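Side-chain contacts in alpha-11 giardin (Giardia intestinalis, PDB 2II2), which is a calcium-binding annexin thought to serve parasite attachment to the intestinal mucosa and cytoskeletal remodelling as the trophozoite becomes a cyst: residues N92-I97 with S136-L141; C142-R147 with A177-I182; E207-R212 with E217-L222; G221-H226 with V236-H241. All blocks are in the same frame, centred on the assembly; numbering follows the deposited sequence. Where two conformers were deposited one is given.

All four contacts pack helix against helix, and none of them has a hydrogen bond running directly across it. Interactions 1, 3 and 4 are buried, whereas interaction 2 reaches the surface, where two arginines flank a leucine. Interactions 1 and 2 use successive turns of helix 137-147, and interactions 3 and 4 share helix 216-230, from which Leu222 reaches Val178 and Val179 of interaction 2. The chemistry follows the place: aromatic rings receive an alanine methyl in interaction 1 and a cysteine CB in interaction 4, aliphatic branches fill the close hairpin of interaction 3, and the charged groups that touch across the contacts lie at their margins. Leu141 of interaction 1 packs on Leu222.

Interaction 1: residues N92-I97 with S136-L141; sequences NDFRAI and SAASYL
Phe94 and Ala138 bring the first turns of helices 94-102 and 137-147 together, their CA atoms 6.7 Å apart. The Phe94 ring carries most of the contact. With CG anti to the carbonyl carbon (chi1 -76°), the ring leans across to the neighbouring helix, and Ala138 CB settles over one of its faces in a CH-pi contact, 4.0 Å from the centroid and displaced toward the rim. Alanine suits the spot because a lone methyl lets the flat ring come close to the helix backbone. Beyond it, Phe94 CE2 lies 4.1 Å from Ser139 CA, so the ring spans two successive residues of the partner helix. Cys142 SG and Ile132 also touch the ring.

Both helices are capped beside this contact. Asp93 OD1 accepts a weak bond from Ala96 N at one N-terminus. At the other, Ser136 OG accepts from Ser139 N at 3.0 Å; serine suits this N-cap because its short hydroxyl can reach that N-H. The hydroxyl of Ser139 donates in turn to Ser136 O at 2.7 Å, in the carbonyl plane and on a lone pair, and Ser136 O accepts from Tyr140 N as well. An aromatic side chain from one N-capped first turn, laid against the other, joins neighbouring helices here within the all-helical annexin fold.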
# COMPACT_ATOMS: atom_id res chain seq x y z
N ASN A 92 1.23 16.63 -0.78
CA ASN A 92 1.72 15.25 -0.69
C ASN A 92 0.79 14.36 0.11
O ASN A 92 0.46 14.66 1.26
CB ASN A 92 3.12 15.19 -0.10
CG ASN A 92 4.16 15.77 -1.03
OD1 ASN A 92 4.03 15.72 -2.26
ND2 ASN A 92 5.21 16.32 -0.45
N ASP A 93 0.38 13.25 -0.50
CA ASP A 93 -0.41 12.23 0.19
C ASP A 93 0.60 11.22 0.73
O ASP A 93 1.04 10.27 0.02
CB ASP A 93 -1.36 11.55 -0.79
CG ASP A 93 -2.18 10.45 -0.15
OD1 ASP A 93 -1.90 10.11 1.01
OD2 ASP A 93 -3.09 9.91 -0.81
N PHE A 94 1.04 11.44 1.97
CA PHE A 94 2.00 10.55 2.55
C PHE A 94 1.47 9.13 2.68
O PHE A 94 2.26 8.17 2.65
CB PHE A 94 2.48 11.05 3.92
CG PHE A 94 3.45 12.18 3.83
CD1 PHE A 94 3.13 13.41 4.36
CD2 PHE A 94 4.69 12.02 3.21
CE1 PHE A 94 4.04 14.49 4.30
CE2 PHE A 94 5.60 13.10 3.14
CZ PHE A 94 5.27 14.32 3.69
N ARG A 95 0.17 8.96 2.88
CA ARG A 95 -0.33 7.59 3.03
C ARG A 95 0.03 6.77 1.77
O ARG A 95 0.48 5.63 1.87
CB ARG A 95 -1.84 7.56 3.25
CG ARG A 95 -2.28 8.14 4.57
CD ARG A 95 -3.77 7.89 4.77
NE ARG A 95 -4.20 8.26 6.11
CZ ARG A 95 -4.45 9.51 6.51
NH1 ARG A 95 -4.35 10.53 5.66
NH2 ARG A 95 -4.83 9.75 7.76
N ALA A 96 -0.19 7.38 0.61
CA ALA A 96 0.05 6.70 -0.66
C ALA A 96 1.55 6.50 -0.92
O ALA A 96 1.99 5.44 -1.38
CB ALA A 96 -0.58 7.46 -1.82
N ILE A 97 2.36 7.53 -0.64
CA ILE A 97 3.81 7.38 -0.82
C ILE A 97 4.35 6.27 0.09
O ILE A 97 5.13 5.42 -0.33
CB ILE A 97 4.57 8.71 -0.56
CG1 ILE A 97 4.04 9.83 -1.48
CG2 ILE A 97 6.05 8.49 -0.76
CD1 ILE A 97 4.43 11.24 -1.03
N SER A 136 8.85 15.96 9.46
CA SER A 136 8.07 15.01 10.22
C SER A 136 8.61 13.60 10.11
O SER A 136 9.40 13.30 9.20
CB SER A 136 6.67 15.02 9.63
OG SER A 136 6.73 14.70 8.25
N ALA A 137 8.12 12.71 10.98
CA ALA A 137 8.39 11.28 10.79
C ALA A 137 7.96 10.84 9.39
O ALA A 137 8.68 10.10 8.73
CB ALA A 137 7.66 10.47 11.85
N ALA A 138 6.80 11.34 8.93
CA ALA A 138 6.31 10.96 7.61
C ALA A 138 7.30 11.29 6.50
O ALA A 138 7.54 10.48 5.60
CB ALA A 138 4.98 11.62 7.32
N SER A 139 7.89 12.48 6.59
CA SER A 139 8.89 12.88 5.60
C SER A 139 10.18 12.07 5.66
O SER A 139 10.70 11.65 4.62
CB SER A 139 9.18 14.37 5.68
OG SER A 139 9.75 14.76 6.93
N TYR A 140 10.68 11.85 6.87
CA TYR A 140 11.85 11.01 7.03
C TYR A 140 11.61 9.60 6.51
O TYR A 140 12.50 9.00 5.93
CB TYR A 140 12.36 10.96 8.48
CG TYR A 140 13.19 12.16 8.81
CD1 TYR A 140 12.64 13.24 9.49
CD2 TYR A 140 14.51 12.23 8.41
CE1 TYR A 140 13.40 14.37 9.77
CE2 TYR A 140 15.29 13.37 8.69
CZ TYR A 140 14.71 14.43 9.38
OH TYR A 140 15.47 15.55 9.64
N LEU A 141 10.41 9.04 6.71
CA LEU A 141 10.12 7.69 6.20
C LEU A 141 10.29 7.67 4.69
O LEU A 141 10.84 6.70 4.16
CB LEU A 141 8.70 7.29 6.57
CG LEU A 141 8.53 6.82 8.01
CD1 LEU A 141 7.06 6.93 8.44
CD2 LEU A 141 9.04 5.38 8.15

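Interaction 2: residues C142-R147 with A177-I182; sequences CHLAIR and AVVRLI
Arg180 is held by salt bridges at both terminal nitrogens of its guanidinium, NH2 to Glu176 and NH1 to Glu148, and in that position it lies beside Leu144. Its CG stands anti to the backbone N (chi1 -178°), and a bend at chi3 then turns the guanidinium toward helix 137-147. Leu144 CD1 sits over one face of that flat group, offset toward its rim, while CD2 approaches Arg180 NH2 at 3.9 Å. The same CD2 lies 3.4 Å above the plane of the Arg147 guanidinium, again offset toward the rim, so that Leu144 stands between the guanidinium groups of Arg147 and Arg180 with one methyl over a face of each. Deeper in, CD1 meets Val179 CG1 at 3.8 Å.

In the annexin fold, which is built almost wholly of helices, this contact sets helices 137-147 and 175-184 side by side. Their segments run in the same general direction, inclined at 29°, with axes 9.9 Å apart. At this spacing the branched end of Leu144 can fill the gap against the beta-branched Val179. On the solvent side Arg147 NH2 comes within 4.4 Å of Arg180 NH2. These like charges are probably made tolerable by the two glutamates bound to Arg180.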
# COMPACT_ATOMS: atom_id res chain seq x y z
N CYS A 142 9.82 8.71 4.01
CA CYS A 142 9.91 8.73 2.54
C CYS A 142 11.36 8.67 2.09
O CYS A 142 11.76 7.83 1.26
CB CYS A 142 9.24 9.95 1.94
SG CYS A 142 7.44 9.98 2.18
N HIS A 143 12.17 9.58 2.63
CA HIS A 143 13.56 9.69 2.20
C HIS A 143 14.39 8.47 2.61
O HIS A 143 15.16 7.91 1.82
CB HIS A 143 14.22 10.93 2.80
CG HIS A 143 13.77 12.22 2.17
ND1 HIS A 143 14.62 12.98 1.39
CD2 HIS A 143 12.60 12.90 2.24
CE1 HIS A 143 13.98 14.08 1.02
NE2 HIS A 143 12.76 14.06 1.52
N LEU A 144 14.29 8.09 3.88
CA LEU A 144 15.15 7.01 4.37
C LEU A 144 14.77 5.66 3.79
O LEU A 144 15.64 4.82 3.56
CB LEU A 144 15.25 6.97 5.90
CG LEU A 144 15.85 8.22 6.55
CD1 LEU A 144 15.95 8.03 8.06
CD2 LEU A 144 17.18 8.64 5.95
N ALA A 145 13.49 5.45 3.50
CA ALA A 145 13.06 4.21 2.87
C ALA A 145 13.81 3.94 1.57
O ALA A 145 14.15 2.80 1.26
CB ALA A 145 11.55 4.23 2.58
N ILE A 146 14.05 4.99 0.79
CA ILE A 146 14.71 4.79 -0.48
C ILE A 146 16.24 4.92 -0.42
O ILE A 146 16.93 4.43 -1.30
CB ILE A 146 14.03 5.59 -1.64
CG1 ILE A 146 14.20 7.09 -1.45
CG2 ILE A 146 12.52 5.15 -1.82
CD1 ILE A 146 13.80 7.90 -2.72
N ARG A 147 16.77 5.55 0.64
CA ARG A 147 18.21 5.76 0.78
C ARG A 147 18.93 4.67 1.55
O ARG A 147 20.08 4.38 1.25
CB ARG A 147 18.47 7.09 1.47
CG ARG A 147 18.31 8.31 0.59
CD ARG A 147 18.29 9.60 1.39
NE ARG A 147 19.22 9.63 2.52
CZ ARG A 147 19.12 10.45 3.57
NH1 ARG A 147 18.11 11.33 3.66
NH2 ARG A 147 20.01 10.39 4.55
N ALA A 177 15.77 9.67 14.37
CA ALA A 177 16.37 8.51 15.03
C ALA A 177 15.40 7.32 15.02
O ALA A 177 15.81 6.17 14.85
CB ALA A 177 16.83 8.85 16.45
N VAL A 178 14.10 7.59 15.26
CA VAL A 178 13.13 6.51 15.29
C VAL A 178 12.98 5.89 13.91
O VAL A 178 13.00 4.67 13.78
CB VAL A 178 11.77 7.02 15.81
CG1 VAL A 178 10.67 5.97 15.61
CG2 VAL A 178 11.89 7.39 17.28
N VAL A 179 12.83 6.72 12.89
CA VAL A 179 12.67 6.24 11.54
C VAL A 179 13.93 5.46 11.13
O VAL A 179 13.83 4.35 10.58
CB VAL A 179 12.39 7.39 10.56
CG1 VAL A 179 12.45 6.88 9.13
CG2 VAL A 179 11.04 7.98 10.85
N ARG A 180 15.11 6.01 11.38
CA ARG A 180 16.34 5.34 10.99
C ARG A 180 16.43 3.98 11.64
O ARG A 180 16.78 3.00 10.97
CB ARG A 180 17.54 6.19 11.36
CG ARG A 180 18.85 5.62 10.96
CD ARG A 180 19.94 6.63 11.24
NE ARG A 180 19.69 7.92 10.59
CZ ARG A 180 19.97 8.19 9.31
NH1 ARG A 180 20.51 7.27 8.51
NH2 ARG A 180 19.71 9.39 8.82
N LEU A 181 16.13 3.93 12.95
CA LEU A 181 16.19 2.63 13.65
C LEU A 181 15.32 1.58 12.97
O LEU A 181 15.79 0.47 12.65
CB LEU A 181 15.82 2.80 15.11
CG LEU A 181 16.01 1.61 16.06
CD1 LEU A 181 16.09 2.13 17.48
CD2 LEU A 181 14.87 0.59 15.95
N ILE A 182 14.07 1.96 12.72
CA ILE A 182 13.13 0.99 12.15
C ILE A 182 13.52 0.60 10.72
O ILE A 182 13.60 -0.58 10.38
CB ILE A 182 11.71 1.55 12.18
CG1 ILE A 182 11.22 1.72 13.62
CG2 ILE A 182 10.75 0.63 11.46
CD1 ILE A 182 9.95 2.52 13.76

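Interaction 3: residues E207-R212 with E217-L222; sequences EAIETR and ENARGL
Ile209 meets Ala219 and Leu222 because its chi1 of -67° sets CG2 anti to the backbone N and aims that methyl at the facing helix, while CG1 swings anti to the carbonyl carbon and carries CD1 alongside. The backbone of Leu222 points CB at the isoleucine, and a similar first torsion (-75°) sets its CG anti to the carbonyl carbon, which brings CD1 near Ile209 CG2 as well. The setting is an antiparallel helical hairpin of the annexin fold: helices 205-212 and 216-230 are joined by a short loop, and their segments run at 165° with axes 8.7 Å apart.

CG2 of Ile209 does most of the touching. It rests 3.5 Å from Ala219 O and 3.8 Å from Leu222 CB, and so plugs the groove between two residues one turn apart. CD1 lies a little further along, 4.0 Å from Leu222 CB. A beta-branched side chain fits well, since one branch meets Ala219 O and Leu222 CB, the other Leu222 CB and O. Leu222 also extends to Val178 and Val179, linking the hairpin to helix 175-184.

The smallness of Ala219 explains how near the two backbones come. Its CA is just 5.3 Å from that of Glu210, and its methyl fits against Glu210 CA at 4.3 Å. Glu210 keeps its aliphatic stem beside this methyl, and a sulfate lies about 4 Å from the side chain. Its carboxylate is anchored through OE2, which is hydrogen-bonded to the hydroxyl of the buried Tyr238.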
# COMPACT_ATOMS: atom_id res chain seq x y z
N GLU A 207 0.84 0.49 19.63
CA GLU A 207 0.12 1.32 20.59
C GLU A 207 0.94 2.54 20.97
O GLU A 207 0.42 3.66 21.05
CB GLU A 207 -0.29 0.55 21.85
CG GLU A 207 -1.15 1.43 22.77
CD GLU A 207 -1.45 0.82 24.13
OE1 GLU A 207 -1.78 -0.39 24.18
OE2 GLU A 207 -1.44 1.57 25.13
N ALA A 208 2.23 2.31 21.22
CA ALA A 208 3.12 3.41 21.60
C ALA A 208 3.20 4.46 20.48
O ALA A 208 3.15 5.66 20.75
CB ALA A 208 4.46 2.89 21.98
N ILE A 209 3.33 4.01 19.23
CA ILE A 209 3.32 4.96 18.11
C ILE A 209 2.01 5.74 18.03
O ILE A 209 2.01 6.95 17.85
CB ILE A 209 3.58 4.21 16.79
CG1 ILE A 209 5.01 3.66 16.74
CG2 ILE A 209 3.35 5.11 15.59
CD1 ILE A 209 5.24 2.66 15.60
N GLU A 210 0.89 5.03 18.09
CA GLU A 210 -0.39 5.66 17.86
C GLU A 210 -0.75 6.62 18.99
O GLU A 210 -1.43 7.62 18.75
CB GLU A 210 -1.46 4.60 17.59
CG GLU A 210 -1.28 3.95 16.22
CD GLU A 210 -2.27 2.86 15.91
OE1 GLU A 210 -2.88 2.29 16.83
OE2 GLU A 210 -2.46 2.54 14.70
N THR A 211 -0.25 6.35 20.19
CA THR A 211 -0.44 7.28 21.30
C THR A 211 0.40 8.54 21.12
O THR A 211 -0.08 9.66 21.39
CB THR A 211 -0.13 6.61 22.66
OG1 THR A 211 -1.13 5.61 22.89
CG2 THR A 211 -0.11 7.63 23.83
N ARG A 212 1.63 8.36 20.66
CA ARG A 212 2.57 9.48 20.56
C ARG A 212 2.25 10.41 19.40
O ARG A 212 2.37 11.62 19.52
CB ARG A 212 4.00 8.97 20.38
CG ARG A 212 4.98 10.07 20.01
CD ARG A 212 5.14 11.11 21.10
NE ARG A 212 6.07 10.58 22.08
CZ ARG A 212 6.63 11.29 23.06
NH1 ARG A 212 6.36 12.59 23.20
NH2 ARG A 212 7.51 10.68 23.87
N GLU A 217 -1.16 10.48 9.54
CA GLU A 217 -0.24 10.07 8.51
C GLU A 217 1.05 9.63 9.13
O GLU A 217 1.62 8.62 8.70
CB GLU A 217 0.06 11.21 7.54
CG GLU A 217 -0.98 11.34 6.48
CD GLU A 217 -0.59 12.32 5.41
OE1 GLU A 217 -0.12 13.43 5.75
OE2 GLU A 217 -0.76 11.97 4.22
N ASN A 218 1.55 10.39 10.10
CA ASN A 218 2.78 10.05 10.82
C ASN A 218 2.63 8.68 11.50
O ASN A 218 3.45 7.78 11.30
CB ASN A 218 3.15 11.09 11.89
CG ASN A 218 3.86 12.34 11.33
OD1 ASN A 218 4.53 12.30 10.30
ND2 ASN A 218 3.73 13.45 12.05
N ALA A 219 1.59 8.54 12.32
CA ALA A 219 1.41 7.31 13.10
C ALA A 219 1.29 6.10 12.18
O ALA A 219 1.89 5.06 12.40
CB ALA A 219 0.17 7.41 14.00
N ARG A 220 0.47 6.26 11.15
CA ARG A 220 0.23 5.18 10.22
C ARG A 220 1.52 4.76 9.52
O ARG A 220 1.82 3.56 9.37
CB ARG A 220 -0.81 5.60 9.19
CG ARG A 220 -1.11 4.60 8.08
CD ARG A 220 -1.97 5.28 7.06
NE ARG A 220 -2.40 4.46 5.93
CZ ARG A 220 -1.63 4.20 4.87
NH1 ARG A 220 -0.38 4.69 4.76
NH2 ARG A 220 -2.10 3.44 3.88
N GLY A 221 2.30 5.74 9.07
CA GLY A 221 3.52 5.40 8.33
C GLY A 221 4.55 4.66 9.20
O GLY A 221 5.19 3.70 8.77
N LEU A 222 4.71 5.14 10.44
CA LEU A 222 5.62 4.46 11.35
C LEU A 222 5.15 3.06 11.64
O LEU A 222 5.94 2.14 11.72
CB LEU A 222 5.77 5.26 12.66
CG LEU A 222 6.63 6.51 12.56
CD1 LEU A 222 6.39 7.35 13.78
CD2 LEU A 222 8.13 6.12 12.43

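Interaction 4: residues G221-H226 with V236-H241; sequences GLCIAH and VAYAFH. With SO4 (sulfate ion), chain C.
Cys223 and Ile224 approach the Tyr238 ring from two different directions, one over its face and the other at its edge. Cys223 CB lies above the ring, displaced toward the hydroxyl-bearing rim, whose OH is held by Glu210. It is 3.6 Å from the centroid, 27° off the ring normal, in a CH-pi contact, and comes to a tight 3.3 Å from Tyr238 CZ. The sulfur stands further out: SG is 4.5 Å from the centroid on an oblique line, a sulfur-aromatic contact. Cysteine suits the place, since its short side chain carries no further branch and CB can sit tightly on the ring while the polarisable sulfur leans over the border.

Ile224 arrives near the ring plane, its side chain crossing that of Tyr238 at about a right angle, with CG1 3.8 Å from Tyr238 CD2. Its CD1 continues past the ring to Ala239 CB at 4.0 Å, where the small Ala239 lets it come close. Tyr238 is placed for both partners by a CG anti to the backbone N (chi1 173°), which extends the ring across to helix 216-230.

The two segments run antiparallel at 155°, so the Tyr238 ring packed against Cys223 and Ile224 joins the arms of the tight hairpin formed by helices 216-230 and 232-244 in the annexin fold.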
# COMPACT_ATOMS: atom_id res chain seq x y z
N GLY A 221 2.30 5.74 9.07
CA GLY A 221 3.52 5.40 8.33
C GLY A 221 4.55 4.66 9.20
O GLY A 221 5.19 3.70 8.77
N LEU A 222 4.71 5.14 10.44
CA LEU A 222 5.62 4.46 11.35
C LEU A 222 5.15 3.06 11.64
O LEU A 222 5.94 2.14 11.72
CB LEU A 222 5.77 5.26 12.66
CG LEU A 222 6.63 6.51 12.56
CD1 LEU A 222 6.39 7.35 13.78
CD2 LEU A 222 8.13 6.12 12.43
N CYS A 223 3.83 2.88 11.83
CA CYS A 223 3.33 1.53 12.07
C CYS A 223 3.54 0.61 10.86
O CYS A 223 3.77 -0.58 11.03
CB CYS A 223 1.86 1.55 12.45
SG CYS A 223 1.52 2.15 14.10
N ILE A 224 3.41 1.14 9.65
CA ILE A 224 3.64 0.34 8.46
C ILE A 224 5.11 -0.14 8.42
O ILE A 224 5.41 -1.32 8.13
CB ILE A 224 3.23 1.08 7.18
CG1 ILE A 224 1.71 1.16 7.10
CG2 ILE A 224 3.81 0.42 5.95
CD1 ILE A 224 1.18 2.10 6.03
N ALA A 225 6.03 0.80 8.65
CA ALA A 225 7.45 0.44 8.62
C ALA A 225 7.80 -0.59 9.70
O ALA A 225 8.52 -1.57 9.46
CB ALA A 225 8.32 1.66 8.73
N HIS A 226 7.27 -0.37 10.89
CA HIS A 226 7.39 -1.31 12.01
C HIS A 226 6.87 -2.69 11.62
O HIS A 226 7.57 -3.69 11.75
CB HIS A 226 6.58 -0.72 13.18
CG HIS A 226 6.16 -1.73 14.21
ND1 HIS A 226 7.04 -2.34 15.06
CD2 HIS A 226 4.94 -2.24 14.47
CE1 HIS A 226 6.37 -3.19 15.82
NE2 HIS A 226 5.10 -3.14 15.49
N VAL A 236 0.84 -4.78 5.22
CA VAL A 236 -0.32 -4.64 4.36
C VAL A 236 -1.61 -4.79 5.17
O VAL A 236 -2.54 -4.01 5.00
CB VAL A 236 -0.26 -5.66 3.21
CG1 VAL A 236 -1.55 -5.62 2.37
CG2 VAL A 236 0.93 -5.41 2.33
N ALA A 237 -1.66 -5.79 6.05
CA ALA A 237 -2.84 -5.96 6.91
C ALA A 237 -3.10 -4.71 7.75
O ALA A 237 -4.25 -4.29 7.88
CB ALA A 237 -2.66 -7.15 7.81
N TYR A 238 -2.06 -4.14 8.37
CA TYR A 238 -2.23 -2.92 9.18
C TYR A 238 -2.77 -1.78 8.31
O TYR A 238 -3.70 -1.08 8.72
CB TYR A 238 -0.89 -2.54 9.83
CG TYR A 238 -1.03 -1.20 10.51
CD1 TYR A 238 -1.53 -1.09 11.80
CD2 TYR A 238 -0.69 -0.03 9.84
CE1 TYR A 238 -1.69 0.15 12.38
CE2 TYR A 238 -0.87 1.21 10.39
CZ TYR A 238 -1.36 1.32 11.66
OH TYR A 238 -1.53 2.58 12.19
N ALA A 239 -2.20 -1.59 7.13
CA ALA A 239 -2.63 -0.52 6.25
C ALA A 239 -4.10 -0.71 5.88
O ALA A 239 -4.88 0.25 5.84
CB ALA A 239 -1.76 -0.46 5.03
N PHE A 240 -4.49 -1.95 5.62
CA PHE A 240 -5.87 -2.25 5.27
C PHE A 240 -6.81 -1.94 6.44
O PHE A 240 -7.88 -1.34 6.26
CB PHE A 240 -6.01 -3.71 4.76
CG PHE A 240 -7.30 -3.93 4.01
CD1 PHE A 240 -7.39 -3.60 2.67
CD2 PHE A 240 -8.42 -4.42 4.66
CE1 PHE A 240 -8.57 -3.72 1.98
CE2 PHE A 240 -9.61 -4.58 3.97
CZ PHE A 240 -9.68 -4.24 2.61
N HIS A 241 -6.38 -2.35 7.64
CA HIS A 241 -7.10 -2.01 8.88
C HIS A 241 -7.28 -0.48 9.01
O HIS A 241 -8.37 0.04 9.29
CB HIS A 241 -6.34 -2.55 10.11
CG HIS A 241 -7.04 -2.28 11.41
ND1 HIS A 241 -8.30 -2.75 11.69
CD2 HIS A 241 -6.65 -1.58 12.50
CE1 HIS A 241 -8.66 -2.36 12.90
NE2 HIS A 241 -7.68 -1.65 13.41
S SO4 C . -5.82 -1.63 17.18
O1 SO4 C . -5.97 -0.45 18.04
O2 SO4 C . -7.06 -2.40 17.22
O3 SO4 C . -5.55 -1.20 15.81
O4 SO4 C . -4.72 -2.45 17.66